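Local structure of cellobiose 2-epimerase (Caldibacillus thermoamylovorans, 5ZHB) at residues 225-230 against 243-248; 315-320 against 327-332. The protein probably interconverts cellobiose and its glucosyl-mannose epimer by inverting the configuration at C2 of the reducing-end sugar. One frame throughout, in Å; residues are numbered along the deposited sequence.

Interaction 1: residues 225-230 against 243-248; sequences SKFLQV and KSYGHD
Lys243 lies across Phe227 at about a right angle, its CG 3.5 Å from the ring centroid and only 16° off the ring normal, a CH-pi contact. Its chain is bent at chi2 (93°), which brings CE back down to the same ring, 3.5 Å from Phe227 CD2. Next along, Ser244 looks inward to its own segment: its OG shares a 2.7 Å hydrogen bond with His247 ND1, in the plane of the imidazole, while His247 NE2 bonds to Asn184 OD1, so both ring nitrogens are held. Tyr245 CE1 then meets the rim of the Phe227 ring at CE1, 3.8 Å away. Asp248 carries the polar part. Its OD2 accepts a nearly straight bond (167°) from Leu228 N at 2.9 Å, on the syn side but tilted out of the carboxylate plane, and a water that also bonds to Lys226 O donates to the same oxygen. The other oxygen, OD1, packs 3.3 Å from Leu228 CB. An aspartate in the first turn of a helix thus fixes an irregular loop, itself shaped by the ST turn in which Ser225 OG accepts from Phe227 N. The contact ties the loop after helix 203-220 to the start of helix 245-262, consistent with the alpha/alpha-barrel fold of the GlcNAc 2-epimerase family.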
ATOM      1  N   SER A 225      19.814  -0.681  14.762  1.00 36.70           N
ATOM      2  CA  SER A 225      19.700  -1.745  13.769  1.00 35.73           C
ATOM      3  C   SER A 225      19.358  -1.195  12.381  1.00 35.32           C
ATOM      4  O   SER A 225      19.571  -1.889  11.380  1.00 37.50           O
ATOM      5  CB  SER A 225      18.661  -2.751  14.184  1.00 36.70           C
ATOM      6  OG  SER A 225      17.378  -2.171  14.013  1.00 33.75           O
ATOM      7  N   LYS A 226      18.740   0.001  12.362  1.00 31.25           N
ATOM      8  CA  LYS A 226      18.240   0.681  11.171  1.00 30.99           C
ATOM      9  C   LYS A 226      16.975   0.010  10.623  1.00 29.21           C
ATOM     10  O   LYS A 226      16.492   0.443   9.590  1.00 29.27           O
ATOM     11  CB  LYS A 226      19.288   0.811  10.066  1.00 34.09           C
ATOM     12  CG  LYS A 226      20.575   1.436  10.586  1.00 36.69           C
ATOM     13  CD  LYS A 226      20.485   2.943  10.703  1.00 39.26           C
ATOM     14  CE  LYS A 226      21.830   3.579  10.903  1.00 44.61           C
ATOM     15  NZ  LYS A 226      22.098   3.741  12.328  1.00 44.84           N
ATOM     16  N   PHE A 227      16.398  -0.942  11.361  1.00 27.77           N
ATOM     17  CA  PHE A 227      15.105  -1.507  10.993  1.00 28.00           C
ATOM     18  C   PHE A 227      13.951  -0.699  11.584  1.00 31.48           C
ATOM     19  O   PHE A 227      14.091  -0.005  12.602  1.00 30.85           O
ATOM     20  CB  PHE A 227      14.938  -2.942  11.477  1.00 31.66           C
ATOM     21  CG  PHE A 227      15.704  -3.995  10.698  1.00 31.80           C
ATOM     22  CD1 PHE A 227      15.224  -4.453   9.474  1.00 32.73           C
ATOM     23  CD2 PHE A 227      16.868  -4.562  11.211  1.00 32.64           C
ATOM     24  CE1 PHE A 227      15.904  -5.436   8.771  1.00 33.32           C
ATOM     25  CE2 PHE A 227      17.557  -5.539  10.504  1.00 33.52           C
ATOM     26  CZ  PHE A 227      17.062  -5.983   9.288  1.00 38.70           C
ATOM     27  N   LEU A 228      12.774  -0.844  10.945  1.00 30.47           N
ATOM     28  CA  LEU A 228      11.537  -0.373  11.529  1.00 27.43           C
ATOM     29  C   LEU A 228      11.046  -1.443  12.486  1.00 23.31           C
ATOM     30  O   LEU A 228      11.175  -2.627  12.223  1.00 26.68           O
ATOM     31  CB  LEU A 228      10.497  -0.095  10.452  1.00 30.64           C
ATOM     32  CG  LEU A 228      10.852   0.993   9.443  1.00 30.18           C
ATOM     33  CD1 LEU A 228       9.612   1.262   8.644  1.00 31.43           C
ATOM     34  CD2 LEU A 228      11.378   2.263  10.080  1.00 31.46           C
ATOM     35  N   GLN A 229      10.440  -1.023  13.581  1.00 24.57           N
ATOM     36  CA  GLN A 229       9.712  -1.951  14.433  1.00 25.65           C
ATOM     37  C   GLN A 229       8.248  -1.946  13.972  1.00 25.33           C
ATOM     38  O   GLN A 229       7.808  -1.003  13.330  1.00 25.96           O
ATOM     39  CB  GLN A 229       9.936  -1.550  15.898  1.00 27.82           C
ATOM     40  CG  GLN A 229      11.420  -1.473  16.273  1.00 30.70           C
ATOM     41  CD  GLN A 229      11.680  -0.671  17.537  1.00 37.17           C
ATOM     42  OE1 GLN A 229      11.955  -1.245  18.593  1.00 40.83           O
ATOM     43  NE2 GLN A 229      11.571   0.651  17.462  1.00 35.69           N
ATOM     44  N   VAL A 230       7.513  -2.991  14.332  1.00 25.95           N
ATOM     45  CA  VAL A 230       6.260  -3.318  13.664  1.00 27.52           C
ATOM     46  C   VAL A 230       5.055  -3.133  14.587  1.00 24.94           C
ATOM     47  O   VAL A 230       4.074  -2.541  14.166  1.00 24.68           O
ATOM     48  CB  VAL A 230       6.330  -4.709  13.032  1.00 30.42           C
ATOM     49  CG1 VAL A 230       5.047  -5.060  12.268  1.00 30.57           C
ATOM     50  CG2 VAL A 230       7.530  -4.791  12.095  1.00 30.67           C
ATOM     51  N   LYS A 243      11.012  -8.137  11.932  1.00 28.25           N
ATOM     52  CA  LYS A 243      11.444  -7.235  10.886  1.00 28.13           C
ATOM     53  C   LYS A 243      10.731  -7.631   9.602  1.00 25.85           C
ATOM     54  O   LYS A 243      10.741  -8.803   9.267  1.00 25.26           O
ATOM     55  CB  LYS A 243      12.939  -7.386  10.599  1.00 30.96           C
ATOM     56  CG  LYS A 243      13.848  -6.723  11.600  1.00 36.17           C
ATOM     57  CD  LYS A 243      14.323  -7.595  12.731  1.00 42.96           C
ATOM     58  CE  LYS A 243      15.409  -6.845  13.467  1.00 47.63           C
ATOM     59  NZ  LYS A 243      15.799  -7.595  14.656  1.00 53.40           N
ATOM     60  N   SER A 244      10.152  -6.636   8.924  1.00 24.87           N
ATOM     61  CA  SER A 244       9.393  -6.834   7.704  1.00 25.94           C
ATOM     62  C   SER A 244      10.067  -6.017   6.613  1.00 22.51           C
ATOM     63  O   SER A 244       9.985  -4.783   6.615  1.00 24.20           O
ATOM     64  CB  SER A 244       7.941  -6.439   7.910  1.00 28.78           C
ATOM     65  OG  SER A 244       7.203  -6.634   6.714  1.00 26.90           O
ATOM     66  N   TYR A 245      10.831  -6.715   5.762  1.00 22.48           N
ATOM     67  CA  TYR A 245      11.797  -6.085   4.880  1.00 21.81           C
ATOM     68  C   TYR A 245      11.051  -5.216   3.891  1.00 21.35           C
ATOM     69  O   TYR A 245      11.496  -4.131   3.497  1.00 21.03           O
ATOM     70  CB  TYR A 245      12.633  -7.143   4.143  1.00 25.18           C
ATOM     71  CG  TYR A 245      13.459  -8.059   5.044  1.00 26.95           C
ATOM     72  CD1 TYR A 245      14.593  -7.595   5.720  1.00 26.84           C
ATOM     73  CD2 TYR A 245      13.136  -9.403   5.183  1.00 28.43           C
ATOM     74  CE1 TYR A 245      15.363  -8.444   6.509  1.00 29.32           C
ATOM     75  CE2 TYR A 245      13.875 -10.254   5.994  1.00 30.39           C
ATOM     76  CZ  TYR A 245      15.004  -9.776   6.652  1.00 33.63           C
ATOM     77  OH  TYR A 245      15.704 -10.649   7.437  1.00 30.70           O
ATOM     78  N   GLY A 246       9.879  -5.714   3.494  1.00 20.87           N
ATOM     79  CA  GLY A 246       9.085  -5.003   2.509  1.00 21.39           C
ATOM     80  C   GLY A 246       8.528  -3.696   3.039  1.00 19.23           C
ATOM     81  O   GLY A 246       8.526  -2.698   2.316  1.00 18.02           O
ATOM     82  N   HIS A 247       8.034  -3.690   4.293  1.00 20.27           N
ATOM     83  CA  HIS A 247       7.567  -2.454   4.888  1.00 21.99           C
ATOM     84  C   HIS A 247       8.689  -1.417   4.969  1.00 21.79           C
ATOM     85  O   HIS A 247       8.486  -0.240   4.700  1.00 18.84           O
ATOM     86  CB  HIS A 247       6.978  -2.639   6.289  1.00 24.77           C
ATOM     87  CG  HIS A 247       5.606  -3.210   6.308  1.00 25.50           C
ATOM     88  ND1 HIS A 247       5.403  -4.572   6.459  1.00 27.69           N
ATOM     89  CD2 HIS A 247       4.401  -2.627   6.282  1.00 28.35           C
ATOM     90  CE1 HIS A 247       4.087  -4.801   6.449  1.00 31.86           C
ATOM     91  NE2 HIS A 247       3.468  -3.638   6.353  1.00 32.24           N
ATOM     92  N   ASP A 248       9.880  -1.844   5.365  1.00 21.20           N
ATOM     93  CA  ASP A 248      10.975  -0.885   5.518  1.00 20.02           C
ATOM     94  C   ASP A 248      11.284  -0.154   4.220  1.00 19.80           C
ATOM     95  O   ASP A 248      11.405   1.056   4.196  1.00 19.04           O
ATOM     96  CB  ASP A 248      12.187  -1.599   6.089  1.00 22.51           C
ATOM     97  CG  ASP A 248      12.068  -1.952   7.562  1.00 24.54           C
ATOM     98  OD1 ASP A 248      10.931  -2.228   8.009  1.00 22.21           O
ATOM     99  OD2 ASP A 248      13.102  -1.939   8.254  1.00 26.83           O
TER
HETATM  100  O   HOH W   1      15.662  -1.189   7.526  1.00 22.91           O

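Interaction 2: residues 315-320 against 327-332; sequences GFYNAY and KFLKAV
Ala319 and Phe328 make the first of two CH-pi contacts: the methyl CB sits over the centre of the Phe328 ring, 3.6 Å from the centroid and almost on its normal. In the second, Leu329 CG stands 3.8 Å above the middle of the Tyr320 ring and its CD1 reaches out to CZ. With CG anti to the backbone N (chi1 175°), Tyr320 offers this face to Leu329, while its hydroxyl bonds to Glu326 OE1 at the start of the second helix. No hydrogen bond links the two segments. They belong to helices 306-323 and 326-343, an antiparallel alpha-alpha hairpin, in keeping with the alpha/alpha-barrel fold of the family; the axes of the two short segments come within 8.2 Å, at 156° between their N-to-C directions. The aromatic pair Phe316 and Phe328 is oblique, with planes 32° apart and CD1 to CD1 at 3.9 Å. Backbone comes close here too: Phe316 O, already taken by Tyr320 N, lies 3.3 Å from Phe328 CB. Among the other apolar contacts, Ala331 CB touches Phe316 CD2 at 3.7 Å, and Val332 CG2 rests against both Phe316 CB and the backbone N of Tyr317. Beyond the pair, Ala277 and Tyr278 of helix 267-283 meet Ala319 and Phe328 respectively.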
ATOM      1  N   GLY A 315      12.000   1.523  -3.817  1.00 21.90           N
ATOM      2  CA  GLY A 315      12.744   2.140  -2.739  1.00 23.77           C
ATOM      3  C   GLY A 315      14.230   2.171  -3.078  1.00 23.53           C
ATOM      4  O   GLY A 315      14.890   3.157  -2.800  1.00 22.12           O
ATOM      5  N   PHE A 316      14.701   1.110  -3.731  1.00 24.59           N
ATOM      6  CA  PHE A 316      16.099   1.027  -4.135  1.00 25.10           C
ATOM      7  C   PHE A 316      16.406   2.038  -5.232  1.00 25.08           C
ATOM      8  O   PHE A 316      17.471   2.666  -5.193  1.00 26.81           O
ATOM      9  CB  PHE A 316      16.477  -0.402  -4.486  1.00 21.92           C
ATOM     10  CG  PHE A 316      16.634  -1.386  -3.338  1.00 21.38           C
ATOM     11  CD1 PHE A 316      16.930  -0.999  -2.029  1.00 21.99           C
ATOM     12  CD2 PHE A 316      16.537  -2.739  -3.591  1.00 19.50           C
ATOM     13  CE1 PHE A 316      17.081  -1.950  -1.022  1.00 21.45           C
ATOM     14  CE2 PHE A 316      16.715  -3.686  -2.589  1.00 19.03           C
ATOM     15  CZ  PHE A 316      16.957  -3.285  -1.305  1.00 23.08           C
ATOM     16  N   TYR A 317      15.473   2.251  -6.163  1.00 23.02           N
ATOM     17  CA  TYR A 317      15.677   3.238  -7.208  1.00 22.68           C
ATOM     18  C   TYR A 317      15.677   4.667  -6.650  1.00 26.71           C
ATOM     19  O   TYR A 317      16.460   5.522  -7.084  1.00 23.34           O
ATOM     20  CB  TYR A 317      14.680   3.054  -8.356  1.00 22.47           C
ATOM     21  CG  TYR A 317      15.060   3.976  -9.492  1.00 26.46           C
ATOM     22  CD1 TYR A 317      16.168   3.709 -10.290  1.00 29.28           C
ATOM     23  CD2 TYR A 317      14.369   5.157  -9.706  1.00 28.60           C
ATOM     24  CE1 TYR A 317      16.542   4.567 -11.315  1.00 31.82           C
ATOM     25  CE2 TYR A 317      14.746   6.030 -10.709  1.00 36.02           C
ATOM     26  CZ  TYR A 317      15.842   5.741 -11.508  1.00 36.41           C
ATOM     27  OH  TYR A 317      16.167   6.622 -12.497  1.00 41.13           O
ATOM     28  N   ASN A 318      14.772   4.952  -5.702  1.00 24.32           N
ATOM     29  CA  ASN A 318      14.776   6.224  -4.993  1.00 22.92           C
ATOM     30  C   ASN A 318      16.135   6.451  -4.328  1.00 23.21           C
ATOM     31  O   ASN A 318      16.725   7.524  -4.465  1.00 28.31           O
ATOM     32  CB  ASN A 318      13.665   6.262  -3.929  1.00 21.81           C
ATOM     33  CG  ASN A 318      13.469   7.624  -3.299  1.00 23.02           C
ATOM     34  OD1 ASN A 318      13.114   8.587  -3.980  1.00 23.09           O
ATOM     35  ND2 ASN A 318      13.660   7.717  -1.990  1.00 24.99           N
ATOM     36  N   ALA A 319      16.611   5.441  -3.605  1.00 21.42           N
ATOM     37  CA  ALA A 319      17.900   5.487  -2.951  1.00 23.02           C
ATOM     38  C   ALA A 319      19.035   5.758  -3.948  1.00 25.09           C
ATOM     39  O   ALA A 319      19.991   6.461  -3.602  1.00 22.50           O
ATOM     40  CB  ALA A 319      18.132   4.208  -2.218  1.00 24.29           C
ATOM     41  N   TYR A 320      18.935   5.158  -5.141  1.00 26.24           N
ATOM     42  CA  TYR A 320      19.906   5.389  -6.198  1.00 28.14           C
ATOM     43  C   TYR A 320      19.902   6.853  -6.588  1.00 28.99           C
ATOM     44  O   TYR A 320      20.977   7.426  -6.774  1.00 28.33           O
ATOM     45  CB  TYR A 320      19.664   4.517  -7.427  1.00 32.19           C
ATOM     46  CG  TYR A 320      20.597   4.820  -8.592  1.00 32.14           C
ATOM     47  CD1 TYR A 320      21.956   4.500  -8.523  1.00 33.79           C
ATOM     48  CD2 TYR A 320      20.116   5.405  -9.751  1.00 34.29           C
ATOM     49  CE1 TYR A 320      22.816   4.779  -9.569  1.00 36.15           C
ATOM     50  CE2 TYR A 320      20.956   5.633 -10.831  1.00 42.53           C
ATOM     51  CZ  TYR A 320      22.308   5.335 -10.732  1.00 44.27           C
ATOM     52  OH  TYR A 320      23.129   5.572 -11.798  1.00 45.62           O
ATOM     53  N   LYS A 327      25.125   0.138  -6.534  1.00 29.97           N
ATOM     54  CA  LYS A 327      24.622  -0.967  -5.726  1.00 30.36           C
ATOM     55  C   LYS A 327      23.084  -1.064  -5.791  1.00 29.92           C
ATOM     56  O   LYS A 327      22.506  -2.154  -5.883  1.00 27.98           O
ATOM     57  CB  LYS A 327      25.045  -0.699  -4.285  1.00 35.27           C
ATOM     58  CG  LYS A 327      25.036  -1.891  -3.350  1.00 42.05           C
ATOM     59  CD  LYS A 327      25.224  -1.534  -1.876  1.00 48.73           C
ATOM     60  CE  LYS A 327      26.586  -1.045  -1.496  1.00 51.79           C
ATOM     61  NZ  LYS A 327      27.497  -2.184  -1.362  1.00 55.91           N
ATOM     62  N   PHE A 328      22.421   0.096  -5.783  1.00 27.84           N
ATOM     63  CA  PHE A 328      20.963   0.146  -5.756  1.00 27.76           C
ATOM     64  C   PHE A 328      20.401  -0.188  -7.137  1.00 27.98           C
ATOM     65  O   PHE A 328      19.371  -0.847  -7.228  1.00 27.09           O
ATOM     66  CB  PHE A 328      20.517   1.528  -5.278  1.00 27.02           C
ATOM     67  CG  PHE A 328      20.721   1.773  -3.793  1.00 26.41           C
ATOM     68  CD1 PHE A 328      20.217   0.895  -2.835  1.00 24.59           C
ATOM     69  CD2 PHE A 328      21.477   2.857  -3.348  1.00 26.66           C
ATOM     70  CE1 PHE A 328      20.415   1.113  -1.485  1.00 24.58           C
ATOM     71  CE2 PHE A 328      21.705   3.057  -1.991  1.00 25.34           C
ATOM     72  CZ  PHE A 328      21.166   2.176  -1.054  1.00 26.21           C
ATOM     73  N   LEU A 329      21.057   0.313  -8.199  1.00 26.70           N
ATOM     74  CA  LEU A 329      20.674   0.026  -9.567  1.00 31.36           C
ATOM     75  C   LEU A 329      20.820  -1.460  -9.817  1.00 30.11           C
ATOM     76  O   LEU A 329      19.912  -2.108 -10.330  1.00 29.28           O
ATOM     77  CB  LEU A 329      21.482   0.787 -10.611  1.00 35.62           C
ATOM     78  CG  LEU A 329      20.716   1.780 -11.484  1.00 42.93           C
ATOM     79  CD1 LEU A 329      21.645   2.220 -12.619  1.00 43.69           C
ATOM     80  CD2 LEU A 329      19.436   1.183 -12.042  1.00 48.17           C
ATOM     81  N   LYS A 330      21.981  -1.998  -9.462  1.00 30.31           N
ATOM     82  CA  LYS A 330      22.168  -3.428  -9.589  1.00 34.38           C
ATOM     83  C   LYS A 330      21.055  -4.174  -8.850  1.00 29.25           C
ATOM     84  O   LYS A 330      20.621  -5.232  -9.300  1.00 29.51           O
ATOM     85  CB  LYS A 330      23.496  -3.942  -9.029  1.00 40.64           C
ATOM     86  CG  LYS A 330      23.935  -5.294  -9.570  1.00 50.53           C
ATOM     87  CD  LYS A 330      24.314  -5.255 -11.053  1.00 61.94           C
ATOM     88  CE  LYS A 330      23.232  -5.653 -12.029  1.00 67.14           C
ATOM     89  NZ  LYS A 330      23.374  -7.042 -12.486  1.00 70.25           N
ATOM     90  N   ALA A 331      20.636  -3.679  -7.686  1.00 28.06           N
ATOM     91  CA  ALA A 331      19.678  -4.435  -6.883  1.00 25.98           C
ATOM     92  C   ALA A 331      18.338  -4.494  -7.625  1.00 24.32           C
ATOM     93  O   ALA A 331      17.685  -5.545  -7.609  1.00 25.18           O
ATOM     94  CB  ALA A 331      19.520  -3.849  -5.485  1.00 27.02           C
ATOM     95  N   VAL A 332      17.964  -3.346  -8.209  1.00 26.11           N
ATOM     96  CA  VAL A 332      16.723  -3.172  -8.947  1.00 25.57           C
ATOM     97  C   VAL A 332      16.729  -4.145 -10.135  1.00 28.67           C
ATOM     98  O   VAL A 332      15.770  -4.885 -10.348  1.00 23.39           O
ATOM     99  CB  VAL A 332      16.522  -1.714  -9.381  1.00 24.42           C
ATOM    100  CG1 VAL A 332      15.425  -1.526 -10.430  1.00 24.72           C
ATOM    101  CG2 VAL A 332      16.229  -0.778  -8.219  1.00 26.05           C
TER

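The two contacts follow one another along the chain; their centres are about 17 Å apart, and their nearest atoms, about 7 Å apart, do not touch. Helix 267-283 spans the gap: Ile280 receives both Asp248 and Phe316. Helix 245-262 does likewise, starting in interaction 1 and presenting Ile249 to Phe316 and Trp253 to Asn318 further on. Helix 306-323 completes the connection, since Trp307 in its first turn meets the His247 ring edge-to-face and 315-320 follows roughly two to three and a half turns further along the same helix. In this family the sugar pocket lies within the barrel, so interaction 1 is probably nearer to it, whereas 315-320 and 327-332 pack close to both chain termini.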